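Local coordinates for aminoglycoside phosphotransferase (Mycobacterium smegmatis, PDB 6EF6), which phosphorylates (S)-1-amino-2-propanol, acting as the kinase of the aminoacetone-utilization microcompartment, at residues E140-D145 / L232-L237; D209-K214 / E343-S348; D223-I228 / F258-Y263. All coordinates share one frame; numbering follows the deposited sequence. Where two conformers were deposited one is given.

Interaction 1 (E140-D145 / L232-L237); sequences ESLTLD and LRLANL
Leu-142 and Leu-237 meet through both backbone and side chain. The N-H of Leu-142 gives the one hydrogen bond between the segments, to Leu-237 O at 3.0 Å, and comes at the carbonyl almost head-on (C=O...N 172°). Ser-141 CA closes on the same Leu-237 O at 3.2 Å, adding a CA-H...O contact. With its CG held beside the backbone N (chi1 -66°), Leu-142 lays CG and CD1 against Leu-237 CB, and Leu-142 CD1 comes to rest 3.6 Å from Leu-237 CD2 as the two side chains cross at a slant.

Leu-234, in the short 3-10 turn, fills the other half. Both its methyls bear on the carbonyl oxygen of Thr-143, CD2 at 3.4 Å and CD1 at 3.5 Å, while Leu-234 CD2 also meets Leu-142 CB at 3.8 Å. Leu-144 arrives at about a right angle, its CD2 3.9 Å from Leu-234 CD1. Ser-141 keeps its hydroxyl on its own segment, where OG donates to Leu-142 O at 2.9 Å, and Thr-143 OG1 accepts from Asp-145 N in an ST turn.

Further out, Phe-147 and Leu-150 of helix 147-163 pack on Leu-234, and Ile-248 and Val-250 on Leu-237. Residues 232-237 follow Asp-231, a sodium ligand that forms a salt bridge with Arg-233, in a sequence matching the catalytic loop of the aminoglycoside phosphotransferase family. One backbone bond, nearly in line with its carbonyl, ties the segments; leucine packing makes up most of the rest, so apolar contact holds 140-145 against the catalytic-loop sequence.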
loop_
_atom_site.group_PDB
_atom_site.type_symbol
_atom_site.label_atom_id
_atom_site.label_comp_id
_atom_site.label_asym_id
_atom_site.label_seq_id
_atom_site.Cartn_x
_atom_site.Cartn_y
_atom_site.Cartn_z
ATOM N N GLU A 140 6.227 -13.902 7.257
ATOM C CA GLU A 140 4.960 -14.229 7.886
ATOM C C GLU A 140 4.170 -12.951 8.131
ATOM O O GLU A 140 4.670 -11.998 8.749
ATOM C CB GLU A 140 5.151 -15.006 9.185
ATOM C CG GLU A 140 3.850 -15.538 9.758
ATOM C CD GLU A 140 4.057 -16.393 10.998
ATOM O OE1 GLU A 140 5.224 -16.699 11.329
ATOM O OE2 GLU A 140 3.047 -16.754 11.640
ATOM N N SER A 141 2.943 -12.944 7.631
ATOM C CA SER A 141 2.064 -11.792 7.709
ATOM C C SER A 141 0.680 -12.223 8.191
ATOM O O SER A 141 0.387 -13.409 8.364
ATOM C CB SER A 141 1.895 -11.144 6.326
ATOM O OG SER A 141 1.142 -11.976 5.435
ATOM N N LEU A 142 -0.193 -11.244 8.412
ATOM C CA LEU A 142 -1.604 -11.558 8.592
ATOM C C LEU A 142 -2.138 -12.358 7.398
ATOM O O LEU A 142 -1.633 -12.271 6.276
ATOM C CB LEU A 142 -2.394 -10.254 8.714
ATOM C CG LEU A 142 -2.120 -9.393 9.954
ATOM C CD1 LEU A 142 -3.088 -8.220 10.008
ATOM C CD2 LEU A 142 -2.175 -10.190 11.257
ATOM N N THR A 143 -3.204 -13.127 7.646
ATOM C CA THR A 143 -3.810 -14.022 6.664
ATOM C C THR A 143 -5.266 -13.633 6.465
ATOM O O THR A 143 -5.781 -12.698 7.081
ATOM C CB THR A 143 -3.732 -15.489 7.124
ATOM O OG1 THR A 143 -4.638 -15.703 8.223
ATOM C CG2 THR A 143 -2.293 -15.872 7.548
ATOM N N LEU A 144 -5.949 -14.407 5.643
ATOM C CA LEU A 144 -7.363 -14.173 5.415
ATOM C C LEU A 144 -8.213 -14.343 6.668
ATOM O O LEU A 144 -9.384 -13.960 6.645
ATOM C CB LEU A 144 -7.883 -15.086 4.298
ATOM C CG LEU A 144 -7.195 -14.937 2.960
ATOM C CD1 LEU A 144 -7.665 -15.999 1.971
ATOM C CD2 LEU A 144 -7.457 -13.586 2.336
ATOM N N ASP A 145 -7.675 -14.953 7.717
ATOM C CA ASP A 145 -8.344 -15.061 9.000
ATOM C C ASP A 145 -8.236 -13.812 9.846
ATOM O O ASP A 145 -8.776 -13.801 10.963
ATOM C CB ASP A 145 -7.744 -16.227 9.812
ATOM C CG ASP A 145 -7.951 -17.612 9.159
ATOM O OD1 ASP A 145 -8.934 -17.767 8.452
ATOM O OD2 ASP A 145 -7.132 -18.507 9.413
ATOM N N LEU A 232 -2.384 -1.054 2.542
ATOM C CA LEU A 232 -2.648 -1.868 3.736
ATOM C C LEU A 232 -3.264 -3.216 3.391
ATOM O O LEU A 232 -4.319 -3.629 3.895
ATOM C CB LEU A 232 -3.508 -1.081 4.706
ATOM C CG LEU A 232 -2.780 0.062 5.432
ATOM C CD1 LEU A 232 -3.774 0.938 6.213
ATOM C CD2 LEU A 232 -1.687 -0.461 6.338
ATOM N N ARG A 233 -2.534 -3.897 2.537
ATOM C CA ARG A 233 -2.743 -5.312 2.243
ATOM C C ARG A 233 -2.312 -6.171 3.419
ATOM O O ARG A 233 -1.405 -5.806 4.166
ATOM C CB ARG A 233 -1.837 -5.723 1.090
ATOM C CG ARG A 233 -2.259 -5.141 -0.181
ATOM C CD ARG A 233 -1.388 -5.617 -1.323
ATOM N NE ARG A 233 -0.118 -4.901 -1.400
ATOM C CZ ARG A 233 1.091 -5.437 -1.210
ATOM N NH1 ARG A 233 1.239 -6.719 -0.906
ATOM N NH2 ARG A 233 2.180 -4.671 -1.309
ATOM N N LEU A 234 -2.925 -7.362 3.571
ATOM C CA LEU A 234 -2.535 -8.251 4.652
ATOM C C LEU A 234 -1.033 -8.534 4.649
ATOM O O LEU A 234 -0.413 -8.647 5.703
ATOM C CB LEU A 234 -3.337 -9.551 4.526
ATOM C CG LEU A 234 -4.846 -9.480 4.796
ATOM C CD1 LEU A 234 -5.551 -10.704 4.159
ATOM C CD2 LEU A 234 -5.163 -9.431 6.251
ATOM N N ALA A 235 -0.446 -8.667 3.447
ATOM C CA ALA A 235 0.966 -8.992 3.327
ATOM C C ALA A 235 1.885 -7.929 3.905
ATOM O O ALA A 235 3.038 -8.234 4.177
ATOM C CB ALA A 235 1.314 -9.147 1.836
ATOM N N ASN A 236 1.394 -6.700 4.094
ATOM C CA ASN A 236 2.205 -5.617 4.656
ATOM C C ASN A 236 2.065 -5.483 6.170
ATOM O O ASN A 236 2.564 -4.501 6.755
ATOM C CB ASN A 236 1.874 -4.300 3.958
ATOM C CG ASN A 236 2.579 -4.177 2.631
ATOM O OD1 ASN A 236 3.570 -4.868 2.381
ATOM N ND2 ASN A 236 2.092 -3.329 1.776
ATOM N N LEU A 237 1.433 -6.434 6.858
ATOM C CA LEU A 237 1.403 -6.463 8.318
ATOM C C LEU A 237 2.098 -7.747 8.734
ATOM O O LEU A 237 1.512 -8.837 8.704
ATOM C CB LEU A 237 -0.034 -6.361 8.845
ATOM C CG LEU A 237 -0.568 -4.911 8.951
ATOM C CD1 LEU A 237 -0.818 -4.295 7.585
ATOM C CD2 LEU A 237 -1.821 -4.853 9.808
#

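Interaction 2 (D209-K214 / E343-S348); sequences DLLHRK and ERYLSS
The ring of Tyr-345 is the bump here, and Leu-210, Leu-211 and Lys-214 on helix 198-218 shape the hollow it enters. The two helical segments stand well apart, their axes 11.0 Å from each other at closest approach and crossing at 52°, and the Tyr-345 side chain spans the gap. Tyr-345 sends its CG anti to the backbone N (chi1 -170°), which aims the ring at the neighbouring helix.

One wall of the hollow is Leu-210. Its CD2 methyl lies 3.8 Å from Tyr-345 CE2, approaching the ring obliquely. The floor is helix backbone: Leu-211 N sits at the ring's edge, in its plane, 3.9 Å from Tyr-345 CE2, and the phenol oxygen runs on until Tyr-345 OH is 3.3 Å from Leu-211 CA. Leu-211 crosses the tyrosine at about a right angle, with CB 3.6 Å from Tyr-345 OH. Lys-214 closes the far end. Its kinked chain runs back alongside the phenol, head to tail, and brings CD within 3.5 Å of Tyr-345 OH.

Leu-346 adds a smaller bump against Leu-210, its CD2 4.2 Å from Leu-210 CD2, and also leans on Arg-206 and Ala-207, a turn before Leu-210 in helix 198-218. No hydrogen bond joins the two segments; the tyrosine hydroxyl instead bonds to Ser-305 OG on helix 303-320, which Leu-211 and Lys-214 touch as well. Three helices thus converge on one phenol where the last turn of helix 325-347 docks across helix 198-218: side-chain packing between helices in the helical C-terminal lobe of a protein-kinase-like fold.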
loop_
_atom_site.group_PDB
_atom_site.type_symbol
_atom_site.label_atom_id
_atom_site.label_comp_id
_atom_site.label_asym_id
_atom_site.label_seq_id
_atom_site.Cartn_x
_atom_site.Cartn_y
_atom_site.Cartn_z
ATOM N N ASP A 209 -17.499 5.851 -14.015
ATOM C CA ASP A 209 -18.164 7.146 -14.014
ATOM C C ASP A 209 -19.150 7.275 -12.846
ATOM O O ASP A 209 -19.281 8.353 -12.260
ATOM C CB ASP A 209 -18.816 7.388 -15.393
ATOM C CG ASP A 209 -17.805 7.613 -16.504
ATOM O OD1 ASP A 209 -16.596 7.890 -16.285
ATOM O OD2 ASP A 209 -18.287 7.578 -17.651
ATOM N N LEU A 210 -19.825 6.189 -12.485
ATOM C CA LEU A 210 -20.668 6.168 -11.287
ATOM C C LEU A 210 -19.815 6.359 -10.042
ATOM O O LEU A 210 -20.147 7.195 -9.185
ATOM C CB LEU A 210 -21.447 4.832 -11.242
ATOM C CG LEU A 210 -22.283 4.690 -9.969
ATOM C CD1 LEU A 210 -23.270 5.830 -9.782
ATOM C CD2 LEU A 210 -22.988 3.339 -10.011
ATOM N N LEU A 211 -18.681 5.681 -9.952
ATOM C CA LEU A 211 -17.748 5.886 -8.858
ATOM C C LEU A 211 -17.322 7.331 -8.755
ATOM O O LEU A 211 -17.285 7.910 -7.664
ATOM C CB LEU A 211 -16.542 4.991 -9.065
ATOM C CG LEU A 211 -15.305 5.290 -8.218
ATOM C CD1 LEU A 211 -15.602 4.986 -6.767
ATOM C CD2 LEU A 211 -14.137 4.470 -8.675
ATOM N N HIS A 212 -17.001 7.973 -9.889
ATOM C CA HIS A 212 -16.594 9.378 -9.888
ATOM C C HIS A 212 -17.689 10.243 -9.282
ATOM O O HIS A 212 -17.430 11.119 -8.438
ATOM C CB HIS A 212 -16.283 9.813 -11.341
ATOM C CG HIS A 212 -15.503 11.074 -11.450
ATOM N ND1 HIS A 212 -15.197 11.628 -12.676
ATOM C CD2 HIS A 212 -15.003 11.911 -10.527
ATOM C CE1 HIS A 212 -14.508 12.734 -12.494
ATOM N NE2 HIS A 212 -14.386 12.946 -11.198
ATOM N N ARG A 213 -18.939 10.032 -9.698
ATOM C CA ARG A 213 -20.055 10.804 -9.156
ATOM C C ARG A 213 -20.223 10.558 -7.657
ATOM O O ARG A 213 -20.492 11.489 -6.900
ATOM C CB ARG A 213 -21.355 10.468 -9.901
ATOM C CG ARG A 213 -21.385 10.949 -11.353
ATOM C CD ARG A 213 -22.474 10.221 -12.172
ATOM N NE ARG A 213 -23.727 10.009 -11.457
ATOM C CZ ARG A 213 -24.624 9.075 -11.767
ATOM N NH1 ARG A 213 -25.734 8.972 -11.049
ATOM N NH2 ARG A 213 -24.413 8.239 -12.786
ATOM N N LYS A 214 -20.024 9.340 -7.207
ATOM C CA LYS A 214 -20.151 9.042 -5.785
ATOM C C LYS A 214 -19.041 9.694 -4.997
ATOM O O LYS A 214 -19.287 10.226 -3.911
ATOM C CB LYS A 214 -20.195 7.538 -5.546
ATOM C CG LYS A 214 -21.459 6.945 -6.112
ATOM C CD LYS A 214 -21.712 5.547 -5.698
ATOM C CE LYS A 214 -21.739 5.307 -4.194
ATOM N NZ LYS A 214 -22.801 6.070 -3.474
ATOM N N GLU A 343 -20.433 -4.982 -12.922
ATOM C CA GLU A 343 -21.845 -5.228 -13.125
ATOM C C GLU A 343 -22.610 -5.197 -11.807
ATOM O O GLU A 343 -23.725 -4.674 -11.729
ATOM C CB GLU A 343 -22.056 -6.549 -13.859
ATOM C CG GLU A 343 -23.515 -6.806 -14.198
ATOM C CD GLU A 343 -23.872 -8.262 -13.974
ATOM O OE1 GLU A 343 -23.892 -8.698 -12.800
ATOM O OE2 GLU A 343 -24.096 -8.978 -14.971
ATOM N N ARG A 344 -22.019 -5.779 -10.757
ATOM C CA ARG A 344 -22.645 -5.755 -9.442
ATOM C C ARG A 344 -22.730 -4.324 -8.903
ATOM O O ARG A 344 -23.754 -3.919 -8.337
ATOM C CB ARG A 344 -21.850 -6.662 -8.502
ATOM C CG ARG A 344 -22.075 -8.132 -8.876
ATOM C CD ARG A 344 -21.116 -9.116 -8.224
ATOM N NE ARG A 344 -21.044 -10.368 -8.986
ATOM C CZ ARG A 344 -19.987 -11.177 -9.018
ATOM N NH1 ARG A 344 -20.018 -12.289 -9.749
ATOM N NH2 ARG A 344 -18.894 -10.874 -8.330
ATOM N N TYR A 345 -21.673 -3.531 -9.116
ATOM C CA TYR A 345 -21.645 -2.132 -8.687
ATOM C C TYR A 345 -22.743 -1.340 -9.382
ATOM O O TYR A 345 -23.524 -0.628 -8.738
ATOM C CB TYR A 345 -20.262 -1.584 -8.997
ATOM C CG TYR A 345 -19.960 -0.231 -8.409
ATOM C CD1 TYR A 345 -19.681 -0.061 -7.083
ATOM C CD2 TYR A 345 -19.902 0.904 -9.233
ATOM C CE1 TYR A 345 -19.353 1.175 -6.577
ATOM C CE2 TYR A 345 -19.615 2.124 -8.759
ATOM C CZ TYR A 345 -19.351 2.338 -7.414
ATOM O OH TYR A 345 -19.041 3.571 -6.946
ATOM N N LEU A 346 -22.881 -1.528 -10.694
ATOM C CA LEU A 346 -23.881 -0.789 -11.448
ATOM C C LEU A 346 -25.297 -1.183 -11.075
ATOM O O LEU A 346 -26.175 -0.319 -10.928
ATOM C CB LEU A 346 -23.662 -1.022 -12.929
ATOM C CG LEU A 346 -22.447 -0.316 -13.519
ATOM C CD1 LEU A 346 -22.178 -0.841 -14.924
ATOM C CD2 LEU A 346 -22.668 1.174 -13.606
ATOM N N SER A 347 -25.536 -2.491 -10.879
ATOM C CA SER A 347 -26.888 -2.954 -10.574
ATOM C C SER A 347 -27.357 -2.581 -9.182
ATOM O O SER A 347 -28.566 -2.607 -8.932
ATOM C CB SER A 347 -27.020 -4.464 -10.809
ATOM O OG SER A 347 -26.222 -5.190 -9.861
ATOM N N SER A 348 -26.447 -2.201 -8.297
ATOM C CA SER A 348 -26.799 -1.773 -6.946
ATOM C C SER A 348 -26.628 -0.274 -6.750
ATOM O O SER A 348 -26.659 0.198 -5.626
ATOM C CB SER A 348 -25.930 -2.551 -5.947
ATOM O OG SER A 348 -24.575 -2.133 -6.098
#

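Interaction 3 (D223-I228 / F258-Y263); sequences DRYGLI and FGWYFY
Phe-258 pairs with Leu-227 at one end of a short antiparallel bridge, placed like the small strand pair that flanks the catalytic loop in protein-kinase-like folds. Its ring lies obliquely to the Leu-227 backbone, CD1 3.8 Å from Leu-227 N.

Gly-259 comes next, in the hydrogen-bonded pair with Gly-226: Gly-259 N to Gly-226 O and Gly-226 N to Gly-259 O are both 2.9 Å. The Tyr-225 ring lies over this glycine, whose CA makes a CH-pi contact 3.9 Å from the ring centroid.

Trp-260 then turns a face to the edge of Tyr-225 in a T-shaped stack (planes at 84°), and its NE1 bonds to Gly-219 O. Tyr-261 N donates to Arg-224 O at 3.0 Å from above the carbonyl plane, and its ring folds back so that one face covers Gly-226 N, with Gly-226 CA 3.5 Å from Tyr-261 OH. The hydroxyl takes a proton from a water that in turn accepts from Leu-227 N.

Phe-262 N reaches Arg-224 O through another water. Tyr-263 ends the segment with its OH bonded to Arg-310, a residue of the pocket of the bound (2R)-1-methoxypropan-2-amine. The first torsion of Ile-228 (chi1 57°) sets CG2 beside the backbone N, against Tyr-261 CD1, while Ile-228 CD1 meets the Tyr-263 ring edge-on, in plane, 3.8 Å from Tyr-263 CD2.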
loop_
_atom_site.group_PDB
_atom_site.type_symbol
_atom_site.label_atom_id
_atom_site.label_comp_id
_atom_site.label_asym_id
_atom_site.label_seq_id
_atom_site.Cartn_x
_atom_site.Cartn_y
_atom_site.Cartn_z
ATOM N N ASP A 223 -12.957 14.923 7.524
ATOM C CA ASP A 223 -13.387 13.658 8.091
ATOM C C ASP A 223 -13.224 12.466 7.150
ATOM O O ASP A 223 -13.257 11.330 7.601
ATOM C CB ASP A 223 -14.855 13.768 8.543
ATOM C CG ASP A 223 -15.825 14.198 7.409
ATOM O OD1 ASP A 223 -15.493 15.069 6.581
ATOM O OD2 ASP A 223 -16.960 13.675 7.367
ATOM N N ARG A 224 -13.000 12.718 5.870
ATOM C CA ARG A 224 -13.032 11.703 4.845
ATOM C C ARG A 224 -11.725 11.556 4.068
ATOM O O ARG A 224 -11.582 10.563 3.347
ATOM C CB ARG A 224 -14.232 11.967 3.907
ATOM C CG ARG A 224 -15.542 11.633 4.592
ATOM C CD ARG A 224 -16.745 12.087 3.839
ATOM N NE ARG A 224 -17.973 11.695 4.519
ATOM C CZ ARG A 224 -19.205 12.003 4.153
ATOM N NH1 ARG A 224 -19.468 12.734 3.080
ATOM N NH2 ARG A 224 -20.231 11.617 4.903
ATOM N N TYR A 225 -10.817 12.528 4.134
ATOM C CA TYR A 225 -9.646 12.558 3.276
ATOM C C TYR A 225 -8.479 13.129 4.061
ATOM O O TYR A 225 -8.661 14.105 4.811
ATOM C CB TYR A 225 -9.978 13.450 2.089
ATOM C CG TYR A 225 -8.982 13.541 0.948
ATOM C CD1 TYR A 225 -7.902 14.434 0.985
ATOM C CD2 TYR A 225 -9.144 12.760 -0.180
ATOM C CE1 TYR A 225 -6.996 14.502 -0.091
ATOM C CE2 TYR A 225 -8.244 12.833 -1.242
ATOM C CZ TYR A 225 -7.211 13.722 -1.180
ATOM O OH TYR A 225 -6.298 13.792 -2.227
ATOM N N GLY A 226 -7.302 12.520 3.929
ATOM C CA GLY A 226 -6.119 12.961 4.647
ATOM C C GLY A 226 -4.960 12.013 4.387
ATOM O O GLY A 226 -4.946 11.292 3.392
ATOM N N LEU A 227 -3.990 12.031 5.275
ATOM C CA LEU A 227 -2.780 11.221 5.134
ATOM C C LEU A 227 -3.079 9.741 5.455
ATOM O O LEU A 227 -3.576 9.419 6.541
ATOM C CB LEU A 227 -1.674 11.762 6.034
ATOM C CG LEU A 227 -0.363 10.957 6.035
ATOM C CD1 LEU A 227 0.304 10.958 4.678
ATOM C CD2 LEU A 227 0.621 11.495 7.100
ATOM N N ILE A 228 -2.790 8.853 4.503
ATOM C CA ILE A 228 -3.035 7.412 4.566
ATOM C C ILE A 228 -1.797 6.608 4.129
ATOM O O ILE A 228 -0.942 7.051 3.374
ATOM C CB ILE A 228 -4.259 6.975 3.725
ATOM C CG1 ILE A 228 -4.112 7.383 2.256
ATOM C CG2 ILE A 228 -5.538 7.515 4.319
ATOM C CD1 ILE A 228 -5.098 6.696 1.329
ATOM N N PHE A 258 -1.817 11.527 0.410
ATOM C CA PHE A 258 -3.139 12.050 0.716
ATOM C C PHE A 258 -4.155 11.304 -0.097
ATOM O O PHE A 258 -3.960 11.114 -1.285
ATOM C CB PHE A 258 -3.140 13.565 0.481
ATOM C CG PHE A 258 -2.197 14.269 1.395
ATOM C CD1 PHE A 258 -2.538 14.507 2.719
ATOM C CD2 PHE A 258 -0.932 14.629 0.957
ATOM C CE1 PHE A 258 -1.660 15.150 3.574
ATOM C CE2 PHE A 258 -0.039 15.259 1.837
ATOM C CZ PHE A 258 -0.420 15.500 3.146
ATOM N N GLY A 259 -5.241 10.902 0.520
ATOM C CA GLY A 259 -6.280 10.155 -0.164
ATOM C C GLY A 259 -7.486 9.968 0.734
ATOM O O GLY A 259 -7.500 10.476 1.853
ATOM N N TRP A 260 -8.505 9.272 0.236
ATOM C CA TRP A 260 -9.648 8.976 1.101
ATOM C C TRP A 260 -9.282 7.977 2.173
ATOM O O TRP A 260 -8.725 6.919 1.848
ATOM C CB TRP A 260 -10.852 8.519 0.287
ATOM C CG TRP A 260 -11.466 9.595 -0.565
ATOM C CD1 TRP A 260 -12.357 10.545 -0.142
ATOM C CD2 TRP A 260 -11.204 9.902 -1.941
ATOM N NE1 TRP A 260 -12.679 11.396 -1.149
ATOM C CE2 TRP A 260 -11.997 11.023 -2.276
ATOM C CE3 TRP A 260 -10.434 9.287 -2.946
ATOM C CZ2 TRP A 260 -11.990 11.607 -3.531
ATOM C CZ3 TRP A 260 -10.430 9.895 -4.206
ATOM C CH2 TRP A 260 -11.240 11.003 -4.488
ATOM N N TYR A 261 -9.653 8.260 3.424
ATOM C CA TYR A 261 -9.351 7.300 4.489
ATOM C C TYR A 261 -9.811 5.886 4.135
ATOM O O TYR A 261 -9.076 4.910 4.327
ATOM C CB TYR A 261 -9.940 7.750 5.837
ATOM C CG TYR A 261 -9.252 8.963 6.409
ATOM C CD1 TYR A 261 -7.924 8.942 6.742
ATOM C CD2 TYR A 261 -9.915 10.144 6.554
ATOM C CE1 TYR A 261 -7.287 10.090 7.260
ATOM C CE2 TYR A 261 -9.308 11.284 7.056
ATOM C CZ TYR A 261 -7.969 11.236 7.377
ATOM O OH TYR A 261 -7.373 12.394 7.896
ATOM N N PHE A 262 -11.044 5.742 3.659
ATOM C CA PHE A 262 -11.576 4.408 3.395
ATOM C C PHE A 262 -11.071 3.765 2.117
ATOM O O PHE A 262 -11.322 2.570 1.891
ATOM C CB PHE A 262 -13.080 4.377 3.673
ATOM C CG PHE A 262 -13.338 4.583 5.133
ATOM C CD1 PHE A 262 -13.016 3.545 6.008
ATOM C CD2 PHE A 262 -13.783 5.755 5.668
ATOM C CE1 PHE A 262 -13.154 3.704 7.367
ATOM C CE2 PHE A 262 -13.892 5.917 7.036
ATOM C CZ PHE A 262 -13.587 4.893 7.864
ATOM N N TYR A 263 -10.281 4.477 1.304
ATOM C CA TYR A 263 -9.531 3.776 0.277
ATOM C C TYR A 263 -8.621 2.729 0.896
ATOM O O TYR A 263 -8.354 1.714 0.268
ATOM C CB TYR A 263 -8.750 4.808 -0.554
ATOM C CG TYR A 263 -7.779 4.198 -1.547
ATOM C CD1 TYR A 263 -8.195 3.369 -2.590
ATOM C CD2 TYR A 263 -6.430 4.425 -1.434
ATOM C CE1 TYR A 263 -7.306 2.793 -3.459
ATOM C CE2 TYR A 263 -5.505 3.858 -2.332
ATOM C CZ TYR A 263 -5.970 3.043 -3.326
ATOM O OH TYR A 263 -5.072 2.481 -4.199
HETATM O O HOH W 1 -12.817 8.066 3.291
HETATM O O HOH W 2 -8.245 14.635 7.808
HETATM O O HOH W 3 -4.763 13.367 7.789
#

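Overall arrangement
The six segments come along the chain as 140-145, 209-214, 223-228, 232-237, 258-263 and 343-348, so interaction 1 crosses the other two, while interaction 3 falls wholly between the halves of interaction 2. Segments 223-228 and 232-237 are near neighbours in sequence. Centres of interactions 1 and 3 are about 21 Å apart, those of 2 and 3 about 20 Å, and those of 1 and 2 about 28 Å. Helix 147-163 borders interactions 1 and 3; helix 303-320 borders 2 and 3. In sequence, the segments of interaction 3 bracket Asp-231 and Asp-252, the ligands of one sodium ion, while interaction 1 packs the chain just after Asp-231 and interaction 2 lies farther out among helices.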